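Local coordinates for protein copper-containing nitrite reductase (Hyphomicrobium denitrificans 1NES1, PDB 6TFO) that probably reduces nitrite to nitric oxide with electrons from a cytochrome c, working as a copper-containing homotrimer, at residues Q179-T184 / L338-P343; F295-G300 / Y414-H419; V352-G357 / S365-I370; Q392-S395 / A401-V404. All blocks are in the same frame, centred on the assembly; numbering follows the deposited sequence.

Contact 1: residues Q179-T184 / L338-P343; sequences QLDDKT and LTRTHP
Arg340 and Asp182 are the closest pair, their CA atoms 10.1 Å apart, where a type I beta turn from Asp181 to Thr184 nears the end of helix 337-341. Arg340 spans the gap with its long side chain, bent at chi3 (-30°), which brings its guanidinium alongside the turn. Arg340 NH1 halts 4.0 Å from the backbone N of Asp182. At the edge of the guanidinium, near its plane, Asp181 OD1 lies 4.3 Å from Arg340 NH2, too far for a salt bridge, so any attraction is probably a longer-range one between charges. The firmer partner of Arg340 is Glu140, which forms a salt bridge with NE. The turn is braced from within: Asp181 OD1 accepts the backbone N-H of Asp182 at 2.8 Å, and Asp181 O takes two donors, Gln179 NE2 and Thr184 N. A classic beta bulge sets Leu180 and Asp181 together opposite Thr184, where strand 166-181 turns into strand 184-191. This surface contact therefore joins the end of that hairpin to the short helix before strand 344-345, while Leu180 packs on Tyr328 and Leu330 of strand 328-331.

Contact 2: residues F295-G300 / Y414-H419; sequences FYVMQG and YVLVDH. With CU (copper (II) ion), chain E.
Gln299 and Asp418 meet because each sends its side chain out with CG anti to the backbone N (chi1 171° and -178°), and because the glutamine then stays extended beyond CG. The two side chains cross at about a right angle, and the amide plane is turned 33° from the carboxylate. Gln299 NE2 gives a hydrogen bond of 2.7 Å to Asp418 OD2, fairly straight and close to the amide plane, reaching the oxygen on its anti side and somewhat out of the carboxylate plane. OD2 is also held by a salt bridge from Arg423, and OD1 receives the backbone N-H groups of Ser366 and Ala420. A buried carboxylate is thus gripped at both oxygens. At the other end of the amide, Gln299 OE1 is hydrogen-bonded to Ser365, so the glutamine's orientation is fixed from two sides. Two residues earlier on each strand the chemistry is apolar: Val297 and Leu416 reach toward each other tip to tip, Val297 CG2 to Leu416 CD2 at 4.0 Å. The residue after Asp418 is His419, whose NE2 binds copper at 2.1 Å; His227 and His262 of a second subunit complete the histidine ligation at this subunit interface. The contact spans the two sheets of a cupredoxin-type beta sandwich, strand 293-302 in one and strand 412-418 in the other, with Phe331 of strand 328-331 packing against Val297, Gln299 and Leu416.

Contact 3: residues V352-G357 / S365-I370; sequences VRIFFG and SSFHVI
Phe356 and Phe367 form the dense part of this contact, a face-to-face stack with ring centroids 3.9 Å apart and planes only 15° from parallel. Both rings swing away from their backbone N atoms (chi1 179° and -175°), which sends them across the gap between two nearly antiparallel strands whose axes come no closer than 9.9 Å. The overlap is slightly displaced: Phe367 CD1 sits over the centre of the Phe356 ring, 3.5 Å from Phe356 CE1, whereas Phe356 CD1 lies toward the rim of the Phe367 ring. Ser365 closes one end of the stack. Its CB lies in the plane of the Phe356 ring at the edge, and Ser365 OG approaches Phe356 CZ obliquely at 3.6 Å while being hydrogen-bonded to Gln299.

The looser part lies around Ile354. Ile354 CD1 comes to the edge of the Phe367 ring, 4.3 Å from its CZ, and stands 4.4 Å from Val369 CG2, so one methyl touches two neighbours lightly where the rings touch along much of their surface. This looser side is not a solvent side, since all five touching residues are buried. On the far side of strand 365-370, His368 instead stacks on His227 of a second subunit, a copper ligand, and meets the ring of His419 edge to face. The chemistry implies that the sheets are held here mainly by dispersion and the exclusion of water, with a serine hydroxyl at the boundary where the apolar interior gives way to the polar network of Gln299 and Asp418.

Contact 4: residues Q392-S395 / A401-V404; sequences QTVS and ATIV
Val394 touches two residues of the facing strand with a single methyl group. Its CG1 lies 4.3 Å from CG1 of Val404 and 4.5 Å from CG2 of Thr402, so the valine methyl is set against two side chains that stand two positions apart on strand 400-407. The backbones are nearest at Val394 and Thr402, whose CA atoms are 8.6 Å apart, a spacing bridged by side chains alone. Thr402 contributes its methyl to this meeting, while its OG1 is hydrogen-bonded to the backbone oxygen of Tyr378. A chi1 of -168° turns OG1 away from the backbone N, and the threonine divides its two branches between the apolar interior and a neighbouring loop.

The next shell surrounds these side chains. Val377 of strand 374-377 packs on Val394, Thr402 and Val404 alike, and Phe374 adds to the cover of Val404. Each strand is also tied into its own sheet: Val394 shares backbone hydrogen bonding with Phe367, Thr402 with Phe356 and Val404 with Ile354. Further out, the two residues before Val394 reach the subunit interface. Gln392 OE1 is hydrogen-bonded to ND1 of His227 of a second subunit, a copper-binding histidine, and Thr393 OG1 to the backbone of Gly399 of that subunit.

In the fold, the contact lies between the two sheets of the sandwich: strand 393-396 is an outermost strand of one within this chain, next to strand 365-370, and strand 400-407 runs in the other between strands 351-360 and 374-377.

Contacts 2, 3 and 4 are three buried bridges between the same pair of sheets, whereas contact 1 lies on the surface, where opposite charges approach without forming a salt bridge across the contact. Strands 293-302, 351-360 and 400-407 follow one another in one sheet; strands 412-418, 365-370 and 393-396 do so in the other, so the three contacts run side by side. Their chemistry shifts along that row, from a polar pair beside an apolar one, through stacked aromatics, to small aliphatic groups. Contacts 2 to 4 all touch the second subunit. Contact 1 meets contact 2 through Leu338, whose CD1 lies 3.9 Å from CG2 of Val297.

Contact 1: residues Q179-T184 / L338-P343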
loop_
_atom_site.group_PDB
_atom_site.type_symbol
_atom_site.label_atom_id
_atom_site.label_comp_id
_atom_site.label_asym_id
_atom_site.label_seq_id
_atom_site.Cartn_x
_atom_site.Cartn_y
_atom_site.Cartn_z
ATOM N N GLN C 179 32.573 10.750 14.908
ATOM C CA GLN C 179 31.897 9.708 15.711
ATOM C C GLN C 179 30.663 10.340 16.374
ATOM O O GLN C 179 30.809 10.990 17.428
ATOM C CB GLN C 179 32.914 9.125 16.694
ATOM C CG GLN C 179 32.537 7.756 17.224
ATOM C CD GLN C 179 32.712 6.684 16.172
ATOM O OE1 GLN C 179 33.639 6.726 15.352
ATOM N NE2 GLN C 179 31.815 5.711 16.173
ATOM N N LEU C 180 29.496 10.196 15.738
ATOM C CA LEU C 180 28.191 10.739 16.205
ATOM C C LEU C 180 27.741 9.955 17.445
ATOM O O LEU C 180 27.237 10.572 18.396
ATOM C CB LEU C 180 27.173 10.640 15.065
ATOM C CG LEU C 180 25.704 10.904 15.414
ATOM C CD1 LEU C 180 25.531 12.261 16.077
ATOM C CD2 LEU C 180 24.835 10.831 14.165
ATOM N N ASP C 181 27.926 8.639 17.441
ATOM C CA ASP C 181 27.583 7.749 18.582
ATOM C C ASP C 181 28.599 6.609 18.566
ATOM O O ASP C 181 29.440 6.589 17.646
ATOM C CB ASP C 181 26.113 7.316 18.471
ATOM C CG ASP C 181 25.417 6.836 19.735
ATOM O OD1 ASP C 181 26.119 6.463 20.698
ATOM O OD2 ASP C 181 24.161 6.836 19.730
ATOM N N ASP C 182 28.511 5.712 19.547
ATOM C CA ASP C 182 29.356 4.528 19.830
ATOM C C ASP C 182 29.765 3.757 18.552
ATOM O O ASP C 182 30.963 3.383 18.425
ATOM C CB ASP C 182 28.533 3.681 20.802
ATOM C CG ASP C 182 29.305 2.713 21.669
ATOM O OD1 ASP C 182 30.528 2.898 21.843
ATOM O OD2 ASP C 182 28.665 1.767 22.145
ATOM N N LYS C 183 28.807 3.464 17.665
ATOM C CA LYS C 183 29.010 2.642 16.430
ATOM C C LYS C 183 28.406 3.345 15.211
ATOM O O LYS C 183 28.067 2.659 14.214
ATOM C CB LYS C 183 28.325 1.278 16.543
ATOM C CG LYS C 183 28.754 0.401 17.712
ATOM C CD LYS C 183 27.766 -0.725 17.979
ATOM C CE LYS C 183 28.096 -1.516 19.228
ATOM N NZ LYS C 183 27.611 -2.909 19.109
ATOM N N THR C 184 28.255 4.668 15.273
ATOM C CA THR C 184 27.570 5.437 14.203
ATOM C C THR C 184 28.369 6.700 13.894
ATOM O O THR C 184 28.892 7.340 14.822
ATOM C CB THR C 184 26.064 5.606 14.470
ATOM O OG1 THR C 184 25.620 6.923 14.170
ATOM C CG2 THR C 184 25.659 5.238 15.875
ATOM N N LEU C 338 29.441 14.891 26.562
ATOM C CA LEU C 338 29.605 15.495 27.909
ATOM C C LEU C 338 29.295 14.468 29.002
ATOM O O LEU C 338 29.146 14.897 30.161
ATOM C CB LEU C 338 28.665 16.693 28.034
ATOM C CG LEU C 338 28.888 17.816 27.027
ATOM C CD1 LEU C 338 28.233 19.089 27.520
ATOM C CD2 LEU C 338 30.368 18.040 26.733
ATOM N N THR C 339 29.205 13.179 28.648
ATOM C CA THR C 339 29.056 12.067 29.627
ATOM C C THR C 339 30.274 11.132 29.570
ATOM O O THR C 339 30.844 10.880 30.618
ATOM C CB THR C 339 27.756 11.287 29.408
ATOM O OG1 THR C 339 27.848 10.723 28.100
ATOM C CG2 THR C 339 26.514 12.144 29.559
ATOM N N ARG C 340 30.641 10.621 28.395
ATOM C CA ARG C 340 31.703 9.596 28.236
ATOM C C ARG C 340 33.006 10.266 27.780
ATOM O O ARG C 340 34.017 10.097 28.470
ATOM C CB ARG C 340 31.270 8.503 27.252
ATOM C CG ARG C 340 30.114 7.613 27.706
ATOM C CD ARG C 340 29.812 6.441 26.755
ATOM N NE ARG C 340 30.122 6.690 25.338
ATOM C CZ ARG C 340 29.252 6.889 24.344
ATOM N NH1 ARG C 340 29.712 7.124 23.127
ATOM N NH2 ARG C 340 27.948 6.862 24.554
ATOM N N THR C 341 33.009 10.990 26.664
ATOM C CA THR C 341 34.269 11.411 25.997
ATOM C C THR C 341 34.854 12.669 26.656
ATOM O O THR C 341 36.080 12.698 26.822
ATOM C CB THR C 341 34.085 11.534 24.479
ATOM O OG1 THR C 341 32.858 12.208 24.232
ATOM C CG2 THR C 341 34.060 10.190 23.783
ATOM N N HIS C 342 34.051 13.679 27.001
ATOM C CA HIS C 342 34.556 14.975 27.532
ATOM C C HIS C 342 33.598 15.545 28.574
ATOM O O HIS C 342 33.019 16.614 28.372
ATOM C CB HIS C 342 34.742 15.980 26.385
ATOM C CG HIS C 342 35.700 15.563 25.320
ATOM N ND1 HIS C 342 37.031 15.877 25.373
ATOM C CD2 HIS C 342 35.517 14.909 24.153
ATOM C CE1 HIS C 342 37.635 15.416 24.299
ATOM N NE2 HIS C 342 36.724 14.831 23.531
ATOM N N PRO C 343 33.387 14.882 29.728
ATOM C CA PRO C 343 32.499 15.428 30.754
ATOM C C PRO C 343 33.122 16.662 31.428
ATOM O O PRO C 343 34.307 16.936 31.197
ATOM C CB PRO C 343 32.267 14.261 31.730
ATOM C CG PRO C 343 33.463 13.364 31.523
ATOM C CD PRO C 343 33.948 13.584 30.099
#

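Contact 2: residues F295-G300 / Y414-H419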
loop_
_atom_site.group_PDB
_atom_site.type_symbol
_atom_site.label_atom_id
_atom_site.label_comp_id
_atom_site.label_asym_id
_atom_site.label_seq_id
_atom_site.Cartn_x
_atom_site.Cartn_y
_atom_site.Cartn_z
ATOM N N PHE C 295 33.077 27.003 31.550
ATOM C CA PHE C 295 32.742 25.890 30.625
ATOM C C PHE C 295 32.047 26.432 29.372
ATOM O O PHE C 295 31.292 27.433 29.454
ATOM C CB PHE C 295 31.846 24.871 31.320
ATOM C CG PHE C 295 32.516 24.091 32.415
ATOM C CD1 PHE C 295 33.566 23.239 32.125
ATOM C CD2 PHE C 295 32.087 24.185 33.729
ATOM C CE1 PHE C 295 34.176 22.494 33.127
ATOM C CE2 PHE C 295 32.696 23.437 34.731
ATOM C CZ PHE C 295 33.732 22.586 34.424
ATOM N N TYR C 296 32.288 25.729 28.261
ATOM C CA TYR C 296 31.784 25.995 26.890
ATOM C C TYR C 296 30.858 24.847 26.462
ATOM O O TYR C 296 31.341 23.716 26.279
ATOM C CB TYR C 296 32.994 26.097 25.970
ATOM C CG TYR C 296 32.727 26.457 24.536
ATOM C CD1 TYR C 296 31.537 27.023 24.114
ATOM C CD2 TYR C 296 33.734 26.301 23.607
ATOM C CE1 TYR C 296 31.356 27.403 22.797
ATOM C CE2 TYR C 296 33.574 26.684 22.294
ATOM C CZ TYR C 296 32.380 27.231 21.881
ATOM O OH TYR C 296 32.247 27.583 20.567
ATOM N N VAL C 297 29.557 25.114 26.364
ATOM C CA VAL C 297 28.534 24.114 25.951
ATOM C C VAL C 297 27.614 24.730 24.884
ATOM O O VAL C 297 27.115 25.856 25.085
ATOM C CB VAL C 297 27.746 23.577 27.156
ATOM C CG1 VAL C 297 26.647 22.625 26.710
ATOM C CG2 VAL C 297 28.659 22.901 28.171
ATOM N N MET C 298 27.396 23.999 23.783
ATOM C CA MET C 298 26.447 24.390 22.719
ATOM C C MET C 298 25.564 23.194 22.342
ATOM O O MET C 298 26.068 22.052 22.295
ATOM C CB MET C 298 27.180 24.930 21.489
ATOM C CG MET C 298 27.821 26.272 21.732
ATOM S SD MET C 298 28.134 27.212 20.215
ATOM C CE MET C 298 26.583 28.083 19.998
ATOM N N GLN C 299 24.268 23.456 22.132
ATOM C CA GLN C 299 23.249 22.433 21.791
ATOM C C GLN C 299 22.922 22.579 20.312
ATOM O O GLN C 299 22.763 23.714 19.829
ATOM C CB GLN C 299 21.997 22.587 22.662
ATOM C CG GLN C 299 20.823 21.732 22.236
ATOM C CD GLN C 299 19.677 21.894 23.195
ATOM O OE1 GLN C 299 19.875 22.011 24.407
ATOM N NE2 GLN C 299 18.470 21.908 22.645
ATOM N N GLY C 300 22.789 21.451 19.629
ATOM C CA GLY C 300 22.295 21.439 18.244
ATOM C C GLY C 300 21.606 20.139 17.916
ATOM O O GLY C 300 21.603 19.213 18.769
ATOM N N TYR C 414 26.153 16.355 38.553
ATOM C CA TYR C 414 25.115 17.331 38.151
ATOM C C TYR C 414 24.877 17.131 36.652
ATOM O O TYR C 414 25.853 16.915 35.894
ATOM C CB TYR C 414 25.537 18.740 38.566
ATOM C CG TYR C 414 25.632 18.953 40.060
ATOM C CD1 TYR C 414 24.517 19.306 40.814
ATOM C CD2 TYR C 414 26.845 18.820 40.726
ATOM C CE1 TYR C 414 24.608 19.520 42.183
ATOM C CE2 TYR C 414 26.953 19.039 42.089
ATOM C CZ TYR C 414 25.831 19.400 42.822
ATOM O OH TYR C 414 25.920 19.626 44.170
ATOM N N VAL C 415 23.615 17.150 36.231
ATOM C CA VAL C 415 23.248 16.707 34.859
ATOM C C VAL C 415 22.678 17.877 34.071
ATOM O O VAL C 415 21.593 18.336 34.432
ATOM C CB VAL C 415 22.266 15.528 34.893
ATOM C CG1 VAL C 415 21.897 15.085 33.490
ATOM C CG2 VAL C 415 22.840 14.361 35.679
ATOM N N LEU C 416 23.376 18.264 33.000
ATOM C CA LEU C 416 22.924 19.266 32.002
ATOM C C LEU C 416 21.867 18.628 31.091
ATOM O O LEU C 416 22.149 17.559 30.526
ATOM C CB LEU C 416 24.124 19.711 31.158
ATOM C CG LEU C 416 25.138 20.652 31.810
ATOM C CD1 LEU C 416 25.922 19.948 32.916
ATOM C CD2 LEU C 416 26.093 21.189 30.750
ATOM N N VAL C 417 20.709 19.273 30.930
ATOM C CA VAL C 417 19.590 18.791 30.068
ATOM C C VAL C 417 18.941 19.976 29.354
ATOM O O VAL C 417 19.015 21.119 29.869
ATOM C CB VAL C 417 18.522 18.020 30.870
ATOM C CG1 VAL C 417 19.126 16.841 31.624
ATOM C CG2 VAL C 417 17.734 18.924 31.813
ATOM N N ASP C 418 18.307 19.693 28.215
ATOM C CA ASP C 418 17.171 20.488 27.679
ATOM C C ASP C 418 15.934 19.889 28.348
ATOM O O ASP C 418 15.786 18.685 28.272
ATOM C CB ASP C 418 17.181 20.424 26.160
ATOM C CG ASP C 418 16.111 21.231 25.470
ATOM O OD1 ASP C 418 15.098 21.574 26.146
ATOM O OD2 ASP C 418 16.303 21.509 24.250
ATOM N N HIS C 419 15.153 20.663 29.090
ATOM C CA HIS C 419 14.083 20.117 29.970
ATOM C C HIS C 419 12.853 19.753 29.125
ATOM O O HIS C 419 11.811 19.405 29.727
ATOM C CB HIS C 419 13.749 21.084 31.126
ATOM C CG HIS C 419 13.400 20.379 32.393
ATOM N ND1 HIS C 419 12.210 19.711 32.557
ATOM C CD2 HIS C 419 14.092 20.211 33.541
ATOM C CE1 HIS C 419 12.185 19.168 33.759
ATOM N NE2 HIS C 419 13.327 19.455 34.385
HETATM CU CU CU E . 14.034 18.601 36.188
#

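Contact 3: residues V352-G357 / S365-I370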
loop_
_atom_site.group_PDB
_atom_site.type_symbol
_atom_site.label_atom_id
_atom_site.label_comp_id
_atom_site.label_asym_id
_atom_site.label_seq_id
_atom_site.Cartn_x
_atom_site.Cartn_y
_atom_site.Cartn_z
ATOM N N VAL C 352 30.980 28.250 39.378
ATOM C CA VAL C 352 31.110 27.714 38.000
ATOM C C VAL C 352 30.310 28.629 37.070
ATOM O O VAL C 352 29.162 29.001 37.441
ATOM C CB VAL C 352 30.595 26.268 37.947
ATOM C CG1 VAL C 352 30.497 25.770 36.512
ATOM C CG2 VAL C 352 31.460 25.355 38.796
ATOM N N ARG C 353 30.901 29.007 35.940
ATOM C CA ARG C 353 30.170 29.705 34.853
ATOM C C ARG C 353 30.088 28.769 33.638
ATOM O O ARG C 353 31.141 28.258 33.205
ATOM C CB ARG C 353 30.825 31.035 34.462
ATOM C CG ARG C 353 30.283 31.580 33.149
ATOM C CD ARG C 353 30.535 33.046 32.934
ATOM N NE ARG C 353 31.904 33.368 33.253
ATOM C CZ ARG C 353 32.291 34.284 34.126
ATOM N NH1 ARG C 353 33.579 34.475 34.329
ATOM N NH2 ARG C 353 31.411 35.028 34.770
ATOM N N ILE C 354 28.888 28.598 33.079
ATOM C CA ILE C 354 28.674 27.913 31.769
ATOM C C ILE C 354 28.264 28.965 30.731
ATOM O O ILE C 354 27.207 29.605 30.914
ATOM C CB ILE C 354 27.629 26.791 31.889
ATOM C CG1 ILE C 354 27.982 25.798 33.003
ATOM C CG2 ILE C 354 27.447 26.115 30.541
ATOM C CD1 ILE C 354 26.921 24.771 33.290
ATOM N N PHE C 355 29.103 29.165 29.710
ATOM C CA PHE C 355 28.712 29.801 28.430
ATOM C C PHE C 355 27.933 28.764 27.612
ATOM O O PHE C 355 28.542 27.779 27.140
ATOM C CB PHE C 355 29.934 30.280 27.653
ATOM C CG PHE C 355 30.774 31.285 28.383
ATOM C CD1 PHE C 355 30.368 32.598 28.475
ATOM C CD2 PHE C 355 31.962 30.911 28.971
ATOM C CE1 PHE C 355 31.143 33.528 29.156
ATOM C CE2 PHE C 355 32.736 31.843 29.644
ATOM C CZ PHE C 355 32.328 33.150 29.736
ATOM N N PHE C 356 26.621 28.964 27.489
ATOM C CA PHE C 356 25.678 28.023 26.834
ATOM C C PHE C 356 25.014 28.717 25.650
ATOM O O PHE C 356 24.322 29.724 25.851
ATOM C CB PHE C 356 24.599 27.522 27.794
ATOM C CG PHE C 356 23.617 26.588 27.134
ATOM C CD1 PHE C 356 23.982 25.298 26.803
ATOM C CD2 PHE C 356 22.340 27.014 26.807
ATOM C CE1 PHE C 356 23.077 24.449 26.180
ATOM C CE2 PHE C 356 21.440 26.167 26.182
ATOM C CZ PHE C 356 21.812 24.886 25.862
ATOM N N GLY C 357 25.195 28.148 24.460
ATOM C CA GLY C 357 24.567 28.653 23.229
ATOM C C GLY C 357 23.886 27.551 22.447
ATOM O O GLY C 357 24.298 26.394 22.558
ATOM N N SER C 365 16.252 25.553 23.547
ATOM C CA SER C 365 16.627 24.687 24.691
ATOM C C SER C 365 16.023 25.245 25.982
ATOM O O SER C 365 16.062 26.466 26.179
ATOM C CB SER C 365 18.108 24.562 24.809
ATOM O OG SER C 365 18.438 23.683 25.867
ATOM N N SER C 366 15.440 24.384 26.803
ATOM C CA SER C 366 15.015 24.707 28.181
ATOM C C SER C 366 16.158 24.289 29.117
ATOM O O SER C 366 16.037 23.241 29.788
ATOM C CB SER C 366 13.689 24.053 28.479
ATOM O OG SER C 366 12.711 24.511 27.542
ATOM N N PHE C 367 17.256 25.062 29.122
ATOM C CA PHE C 367 18.552 24.639 29.715
ATOM C C PHE C 367 18.415 24.629 31.228
ATOM O O PHE C 367 17.873 25.598 31.800
ATOM C CB PHE C 367 19.711 25.529 29.278
ATOM C CG PHE C 367 21.046 25.034 29.769
ATOM C CD1 PHE C 367 21.568 23.841 29.314
ATOM C CD2 PHE C 367 21.772 25.749 30.703
ATOM C CE1 PHE C 367 22.800 23.392 29.756
ATOM C CE2 PHE C 367 23.007 25.301 31.145
ATOM C CZ PHE C 367 23.517 24.122 30.676
ATOM N N HIS C 368 18.884 23.551 31.841
ATOM C CA HIS C 368 18.681 23.232 33.274
ATOM C C HIS C 368 19.786 22.288 33.721
ATOM O O HIS C 368 20.243 21.477 32.906
ATOM C CB HIS C 368 17.305 22.612 33.491
ATOM C CG HIS C 368 17.100 22.067 34.863
ATOM N ND1 HIS C 368 16.651 22.847 35.919
ATOM C CD2 HIS C 368 17.235 20.815 35.348
ATOM C CE1 HIS C 368 16.531 22.094 36.994
ATOM N NE2 HIS C 368 16.875 20.849 36.667
ATOM N N VAL C 369 20.227 22.422 34.959
ATOM C CA VAL C 369 21.243 21.509 35.548
ATOM C C VAL C 369 20.557 20.827 36.712
ATOM O O VAL C 369 20.231 21.536 37.669
ATOM C CB VAL C 369 22.507 22.254 35.995
ATOM C CG1 VAL C 369 23.423 21.341 36.789
ATOM C CG2 VAL C 369 23.229 22.869 34.805
ATOM N N ILE C 370 20.307 19.530 36.581
ATOM C CA ILE C 370 19.580 18.740 37.609
ATOM C C ILE C 370 20.434 18.770 38.879
ATOM O O ILE C 370 21.655 18.483 38.765
ATOM C CB ILE C 370 19.265 17.314 37.102
ATOM C CG1 ILE C 370 18.550 17.336 35.744
ATOM C CG2 ILE C 370 18.449 16.556 38.132
ATOM C CD1 ILE C 370 18.163 15.967 35.219
#

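Contact 4: residues Q392-S395 / A401-V404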
loop_
_atom_site.group_PDB
_atom_site.type_symbol
_atom_site.label_atom_id
_atom_site.label_comp_id
_atom_site.label_asym_id
_atom_site.label_seq_id
_atom_site.Cartn_x
_atom_site.Cartn_y
_atom_site.Cartn_z
ATOM N N GLN C 392 15.664 28.289 37.951
ATOM C CA GLN C 392 15.756 26.806 37.745
ATOM C C GLN C 392 16.131 26.470 36.300
ATOM O O GLN C 392 17.002 25.587 36.121
ATOM C CB GLN C 392 14.450 26.084 38.067
ATOM C CG GLN C 392 13.275 26.550 37.223
ATOM C CD GLN C 392 12.001 26.150 37.920
ATOM O OE1 GLN C 392 11.828 24.978 38.298
ATOM N NE2 GLN C 392 11.124 27.130 38.119
ATOM N N THR C 393 15.514 27.149 35.317
ATOM C CA THR C 393 15.554 26.759 33.881
ATOM C C THR C 393 15.427 27.996 32.986
ATOM O O THR C 393 14.531 28.823 33.241
ATOM C CB THR C 393 14.434 25.745 33.607
ATOM O OG1 THR C 393 14.567 24.587 34.449
ATOM C CG2 THR C 393 14.402 25.323 32.155
ATOM N N VAL C 394 16.246 28.104 31.941
ATOM C CA VAL C 394 16.193 29.278 31.011
ATOM C C VAL C 394 16.030 28.821 29.551
ATOM O O VAL C 394 16.851 28.020 29.083
ATOM C CB VAL C 394 17.436 30.174 31.187
ATOM C CG1 VAL C 394 18.726 29.353 31.217
ATOM C CG2 VAL C 394 17.491 31.291 30.134
ATOM N N SER C 395 15.023 29.357 28.852
ATOM C CA SER C 395 14.829 29.248 27.379
ATOM C C SER C 395 15.976 29.953 26.655
ATOM O O SER C 395 16.150 31.151 26.888
ATOM C CB SER C 395 13.520 29.854 26.933
ATOM O OG SER C 395 12.432 29.183 27.525
ATOM N N ALA C 401 22.422 32.719 22.939
ATOM C CA ALA C 401 23.325 32.201 23.987
ATOM C C ALA C 401 22.995 32.940 25.276
ATOM O O ALA C 401 22.264 33.926 25.220
ATOM C CB ALA C 401 24.772 32.389 23.589
ATOM N N THR C 402 23.466 32.392 26.383
ATOM C CA THR C 402 23.310 32.927 27.748
ATOM C C THR C 402 24.571 32.579 28.542
ATOM O O THR C 402 25.469 31.864 28.002
ATOM C CB THR C 402 22.044 32.401 28.442
ATOM O OG1 THR C 402 21.806 33.173 29.627
ATOM C CG2 THR C 402 22.138 30.951 28.849
ATOM N N ILE C 403 24.629 33.121 29.754
ATOM C CA ILE C 403 25.640 32.790 30.781
ATOM C C ILE C 403 24.856 32.419 32.026
ATOM O O ILE C 403 23.923 33.157 32.365
ATOM C CB ILE C 403 26.571 33.989 31.010
ATOM C CG1 ILE C 403 27.398 34.292 29.757
ATOM C CG2 ILE C 403 27.433 33.764 32.239
ATOM C CD1 ILE C 403 28.093 35.636 29.783
ATOM N N VAL C 404 25.188 31.297 32.638
ATOM C CA VAL C 404 24.668 30.928 33.976
ATOM C C VAL C 404 25.887 30.724 34.874
ATOM O O VAL C 404 26.924 30.268 34.362
ATOM C CB VAL C 404 23.773 29.677 33.935
ATOM C CG1 VAL C 404 22.546 29.894 33.062
ATOM C CG2 VAL C 404 24.544 28.444 33.498
#